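Local atomic coordinates of aromatic amino acid beta-eliminating lyase/threonine aldolase (Exiguobacterium sibiricum, PDB entry 3LWS), a protein that is a member of the beta-eliminating lyases, in the clan of pyridoxal-phosphate-dependent aminotransferase-like proteins, with a covalently held pyridoxal phosphate. Residues Thr86-Val91 / Asp135-Leu140; Gly296-Ile301 / Leu320-Gly325. All blocks are in the same frame, centred on the assembly; numbering follows the deposited sequence. Where two conformers were deposited one is given.

Contact 1. Residues Thr86-Val91 / Asp135-Leu140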
loop_
_atom_site.group_PDB
_atom_site.type_symbol
_atom_site.label_atom_id
_atom_site.label_comp_id
_atom_site.label_asym_id
_atom_site.label_seq_id
_atom_site.Cartn_x
_atom_site.Cartn_y
_atom_site.Cartn_z
ATOM N N THR A 86 8.356 -24.132 -10.251
ATOM C CA THR A 86 8.028 -25.259 -11.133
ATOM C C THR A 86 8.546 -25.118 -12.547
ATOM O O THR A 86 8.245 -25.975 -13.372
ATOM C CB THR A 86 6.496 -25.402 -11.293
ATOM O OG1 THR A 86 5.976 -24.165 -11.802
ATOM C CG2 THR A 86 5.832 -25.774 -9.948
ATOM N N ASP A 87 9.242 -24.020 -12.845
ATOM C CA ASP A 87 9.699 -23.705 -14.202
ATOM C C ASP A 87 8.555 -23.819 -15.224
ATOM O O ASP A 87 8.746 -24.309 -16.329
ATOM C CB ASP A 87 10.856 -24.617 -14.629
ATOM C CG ASP A 87 11.969 -24.731 -13.564
ATOM O OD1 ASP A 87 12.551 -23.703 -13.182
ATOM O OD2 ASP A 87 12.271 -25.875 -13.147
ATOM N N ASN A 88 7.359 -23.400 -14.827
ATOM C CA ASN A 88 6.194 -23.468 -15.678
ATOM C C ASN A 88 5.515 -22.100 -15.619
ATOM O O ASN A 88 5.148 -21.616 -14.538
ATOM C CB ASN A 88 5.265 -24.612 -15.229
ATOM C CG ASN A 88 4.108 -24.864 -16.195
ATOM O OD1 ASN A 88 3.392 -23.948 -16.592
ATOM N ND2 ASN A 88 3.894 -26.133 -16.538
ATOM N N ARG A 89 5.397 -21.478 -16.780
ATOM C CA ARG A 89 4.822 -20.140 -16.893
ATOM C C ARG A 89 3.312 -20.110 -17.137
ATOM O O ARG A 89 2.793 -19.097 -17.575
ATOM C CB ARG A 89 5.536 -19.372 -17.981
ATOM C CG ARG A 89 6.999 -19.126 -17.614
ATOM C CD ARG A 89 7.700 -18.350 -18.649
ATOM N NE ARG A 89 8.902 -17.763 -18.088
ATOM C CZ ARG A 89 9.578 -16.780 -18.653
ATOM N NH1 ARG A 89 9.191 -16.304 -19.818
ATOM N NH2 ARG A 89 10.651 -16.280 -18.063
ATOM N N THR A 90 2.612 -21.193 -16.857
ATOM C CA THR A 90 1.166 -21.227 -17.076
ATOM C C THR A 90 0.450 -21.511 -15.759
ATOM O O THR A 90 0.847 -22.395 -15.012
ATOM C CB THR A 90 0.765 -22.271 -18.148
ATOM O OG1 THR A 90 1.356 -21.907 -19.402
ATOM C CG2 THR A 90 -0.766 -22.342 -18.304
ATOM N N VAL A 91 -0.605 -20.747 -15.488
ATOM C CA VAL A 91 -1.445 -20.947 -14.307
ATOM C C VAL A 91 -2.890 -21.135 -14.787
ATOM O O VAL A 91 -3.240 -20.725 -15.896
ATOM C CB VAL A 91 -1.311 -19.772 -13.312
ATOM C CG1 VAL A 91 0.165 -19.579 -12.887
ATOM C CG2 VAL A 91 -1.891 -18.499 -13.896
ATOM N N ASP A 135 0.282 -29.926 -17.798
ATOM C CA ASP A 135 1.305 -29.548 -16.814
ATOM C C ASP A 135 1.280 -28.024 -16.680
ATOM O O ASP A 135 1.533 -27.288 -17.646
ATOM C CB ASP A 135 2.716 -30.028 -17.227
ATOM C CG ASP A 135 3.001 -31.499 -16.858
ATOM O OD1 ASP A 135 2.294 -32.099 -16.012
ATOM O OD2 ASP A 135 3.987 -32.059 -17.391
ATOM N N ILE A 136 0.908 -27.563 -15.496
ATOM C CA ILE A 136 0.894 -26.120 -15.162
ATOM C C ILE A 136 1.606 -25.915 -13.827
ATOM O O ILE A 136 1.804 -26.866 -13.095
ATOM C CB ILE A 136 -0.573 -25.562 -15.111
ATOM C CG1 ILE A 136 -1.392 -26.264 -14.030
ATOM C CG2 ILE A 136 -1.252 -25.740 -16.453
ATOM C CD1 ILE A 136 -2.733 -25.620 -13.714
ATOM N N ALA A 137 1.991 -24.677 -13.525
ATOM C CA ALA A 137 2.590 -24.313 -12.221
ATOM C C ALA A 137 1.586 -24.323 -11.069
ATOM O O ALA A 137 1.857 -24.873 -9.997
ATOM C CB ALA A 137 3.242 -22.925 -12.297
ATOM N N CYS A 138 0.427 -23.688 -11.286
ATOM C CA CYS A 138 -0.514 -23.427 -10.193
ATOM C C CYS A 138 -1.975 -23.438 -10.626
ATOM O O CYS A 138 -2.287 -22.855 -11.661
ATOM C CB CYS A 138 -0.223 -22.072 -9.612
ATOM S SG CYS A 138 -1.155 -21.741 -8.104
ATOM N N LEU A 139 -2.829 -24.145 -9.877
ATOM C CA LEU A 139 -4.290 -23.983 -9.961
ATOM C C LEU A 139 -4.694 -23.057 -8.786
ATOM O O LEU A 139 -4.283 -23.299 -7.646
ATOM C CB LEU A 139 -5.004 -25.310 -9.848
ATOM C CG LEU A 139 -6.537 -25.354 -9.737
ATOM C CD1 LEU A 139 -7.196 -24.737 -10.966
ATOM C CD2 LEU A 139 -6.997 -26.765 -9.547
ATOM N N LEU A 140 -5.437 -21.986 -9.087
ATOM C CA LEU A 140 -6.016 -21.064 -8.112
ATOM C C LEU A 140 -7.516 -21.383 -8.001
ATOM O O LEU A 140 -8.221 -21.437 -9.006
ATOM C CB LEU A 140 -5.795 -19.573 -8.530
ATOM C CG LEU A 140 -6.419 -18.456 -7.661
ATOM C CD1 LEU A 140 -5.619 -17.154 -7.685
ATOM C CD2 LEU A 140 -7.925 -18.128 -8.014
#

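Contact 2. Residues Gly296-Ile301 / Leu320-Gly325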
loop_
_atom_site.group_PDB
_atom_site.type_symbol
_atom_site.label_atom_id
_atom_site.label_comp_id
_atom_site.label_asym_id
_atom_site.label_seq_id
_atom_site.Cartn_x
_atom_site.Cartn_y
_atom_site.Cartn_z
ATOM N N GLY A 296 -36.035 -7.729 -16.193
ATOM C CA GLY A 296 -36.123 -6.361 -16.669
ATOM C C GLY A 296 -34.773 -5.676 -16.471
ATOM O O GLY A 296 -33.908 -6.183 -15.801
ATOM N N GLN A 297 -34.619 -4.491 -17.035
ATOM C CA GLN A 297 -33.340 -3.785 -17.028
ATOM C C GLN A 297 -33.423 -2.650 -16.008
ATOM O O GLN A 297 -34.534 -2.314 -15.507
ATOM C CB GLN A 297 -33.036 -3.257 -18.442
ATOM C CG GLN A 297 -33.094 -4.277 -19.642
ATOM C CD GLN A 297 -31.972 -5.345 -19.696
ATOM O OE1 GLN A 297 -32.075 -6.324 -20.442
ATOM N NE2 GLN A 297 -30.939 -5.185 -18.891
ATOM N N ALA A 298 -32.282 -2.030 -15.719
ATOM C CA ALA A 298 -32.196 -0.993 -14.670
ATOM C C ALA A 298 -33.158 0.164 -14.889
ATOM O O ALA A 298 -33.688 0.698 -13.946
ATOM C CB ALA A 298 -30.785 -0.465 -14.553
ATOM N N ALA A 299 -33.366 0.553 -16.145
ATOM C CA ALA A 299 -34.344 1.581 -16.490
ATOM C C ALA A 299 -35.789 1.224 -16.071
ATOM O O ALA A 299 -36.568 2.121 -15.798
ATOM C CB ALA A 299 -34.288 1.853 -17.991
ATOM N N ASP A 300 -36.110 -0.070 -16.041
ATOM C CA ASP A 300 -37.379 -0.606 -15.532
ATOM C C ASP A 300 -37.451 -0.762 -14.018
ATOM O O ASP A 300 -38.480 -0.484 -13.417
ATOM C CB ASP A 300 -37.639 -1.999 -16.095
ATOM C CG ASP A 300 -37.540 -2.051 -17.610
ATOM O OD1 ASP A 300 -38.257 -1.275 -18.244
ATOM O OD2 ASP A 300 -36.761 -2.866 -18.155
ATOM N N ILE A 301 -36.373 -1.252 -13.423
ATOM C CA ILE A 301 -36.350 -1.669 -12.008
ATOM C C ILE A 301 -35.863 -0.574 -11.075
ATOM O O ILE A 301 -36.405 -0.408 -9.983
ATOM C CB ILE A 301 -35.458 -2.931 -11.819
ATOM C CG1 ILE A 301 -35.942 -4.058 -12.719
ATOM C CG2 ILE A 301 -35.403 -3.377 -10.350
ATOM C CD1 ILE A 301 -37.439 -4.336 -12.715
ATOM N N LEU A 320 -27.459 -1.374 -9.667
ATOM C CA LEU A 320 -27.767 -2.493 -10.569
ATOM C C LEU A 320 -26.745 -2.630 -11.718
ATOM O O LEU A 320 -26.124 -1.652 -12.107
ATOM C CB LEU A 320 -29.163 -2.315 -11.150
ATOM C CG LEU A 320 -30.330 -2.427 -10.153
ATOM C CD1 LEU A 320 -31.569 -1.693 -10.773
ATOM C CD2 LEU A 320 -30.624 -3.882 -9.809
ATOM N N VAL A 321 -26.569 -3.847 -12.233
ATOM C CA VAL A 321 -25.702 -4.114 -13.384
ATOM C C VAL A 321 -26.585 -4.800 -14.395
ATOM O O VAL A 321 -27.080 -5.886 -14.105
ATOM C CB VAL A 321 -24.472 -5.003 -13.016
ATOM C CG1 VAL A 321 -23.656 -5.381 -14.278
ATOM C CG2 VAL A 321 -23.574 -4.286 -12.002
ATOM N N ASP A 322 -26.808 -4.156 -15.555
ATOM C CA ASP A 322 -27.666 -4.717 -16.577
ATOM C C ASP A 322 -27.001 -5.916 -17.231
ATOM O O ASP A 322 -25.801 -5.913 -17.500
ATOM C CB ASP A 322 -28.072 -3.682 -17.657
ATOM C CG ASP A 322 -29.304 -2.916 -17.297
ATOM O OD1 ASP A 322 -30.105 -3.455 -16.504
ATOM O OD2 ASP A 322 -29.498 -1.802 -17.833
ATOM N N LYS A 323 -27.812 -6.940 -17.467
ATOM C CA LYS A 323 -27.387 -8.153 -18.145
ATOM C C LYS A 323 -28.434 -8.375 -19.230
ATOM O O LYS A 323 -29.158 -7.428 -19.607
ATOM C CB LYS A 323 -27.350 -9.350 -17.169
ATOM C CG LYS A 323 -26.492 -9.153 -15.980
ATOM C CD LYS A 323 -25.048 -9.423 -16.276
ATOM C CE LYS A 323 -24.304 -9.593 -14.958
ATOM N NZ LYS A 323 -22.881 -9.947 -15.141
ATOM N N ASP A 324 -28.515 -9.603 -19.735
ATOM C CA ASP A 324 -29.425 -9.917 -20.845
ATOM C C ASP A 324 -30.853 -10.201 -20.338
ATOM O O ASP A 324 -31.157 -11.303 -19.881
ATOM C CB ASP A 324 -28.887 -11.112 -21.643
ATOM C CG ASP A 324 -29.686 -11.372 -22.923
ATOM O OD1 ASP A 324 -30.367 -10.446 -23.417
ATOM O OD2 ASP A 324 -29.629 -12.509 -23.431
ATOM N N GLY A 325 -31.725 -9.195 -20.422
ATOM C CA GLY A 325 -33.107 -9.347 -19.978
ATOM C C GLY A 325 -33.323 -9.328 -18.473
ATOM O O GLY A 325 -34.436 -9.540 -18.015
#

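Contact 1. Residues Thr86-Val91 / Asp135-Leu140
Ala137 fits its methyl group between Thr86 and Asn88, and this is where the contact is tightest. Its CB lies 3.0 Å from Thr86 OG1 and 3.2 Å from Asn88 O. The hydroxyl is itself hydrogen-bonded to the carbonyls of Trp82 and Ser83 in the last turn of helix 71-86, and Asn88 O receives a bond from the Ser83 hydroxyl, so polar atoms held by that helix border the methyl. Asp87, at positive phi, closes the helix in a Schellman motif, after which the chain runs into strand 90-93. That strand and 138-142 are parallel neighbours in the large mixed sheet typical of pyridoxal-phosphate enzymes of this clan, and helix 71-86 packs on it through Leu79, which touches both Val91 and Cys138. At the entry to the pair, Ala137 N donates to Thr90 O (3.0 Å). Asn88, with CG anti to its own N (chi1 -172°), swings its amide across to residues 135-140. Its OD1 accepts from Thr90 N in an Asx turn, while ND2 donates to Asp135 O at 2.9 Å, approaching from above that carbonyl's plane. A looser but still covered contact joins Thr90 CG2 and Ile136 CG2, 3.9 Å apart, their side chains crossing at about a right angle. On the solvent side, the exposed Asp135 directs its carboxylate away, toward a long, weak ion pair with Arg168.

Contact 2. Residues Gly296-Ile301 / Leu320-Gly325
The N-terminus of helix 298-312 meets the edge strand 321-322 of the small antiparallel sheet and the turn that leads on to strand 326-332. Gln297 occupies the helix N-cap position, and its side chain reaches across to the turn. CG stands anti to the carbonyl carbon and the chain then bends at chi2 (-70°), which brings the terminal amide against the backbone of Lys323 and Gly325. There OE1 accepts from Gly325 N at 2.9 Å and NE2 donates to Lys323 O at 3.0 Å, the latter oxygen lying in the amide plane. NE2 also makes a weak bond to Asp322 OD1, whose carboxylate is turned 84° from the amide. The same OD1 takes the first-turn N-H of Ala298 on its syn lone pair, at 2.7 Å. Gly296 N donates to Gly325 O over 3.0 Å, and Asp300 OD2 accepts from Gln297 N through its anti lone pair. Apolar packing is limited to Leu320 CD1, resting against Ala298 CB (4.1 Å) and Ile301 CG2. Both ends of the glutamine amide are thus engaged, which should fix its rotation, and the carboxylates of Asp322 and Asp300, each accepting a backbone N-H at the helix start, would probably interact favourably with the helix dipole.

Contact 1 closes before contact 2 opens along the chain, and their centres lie 39 Å apart, with about 18 Å between the nearest atoms. They share no strand or helix. Residues 86-91 and 135-140 join two parallel strands of the large seven-stranded mixed sheet, whereas 296-301 and 320-325 belong to the separate four-stranded antiparallel sheet and its surroundings. The pair therefore exemplifies a general principle of the fold, a large mixed sheet and a smaller antiparallel one: contact 1 lies between neighbouring strands of the large sheet, contact 2 fastens a helix start to the edge of the small one. Neither contact touches the other protein chain of the two-chain assembly, so both concern the build of a single subunit.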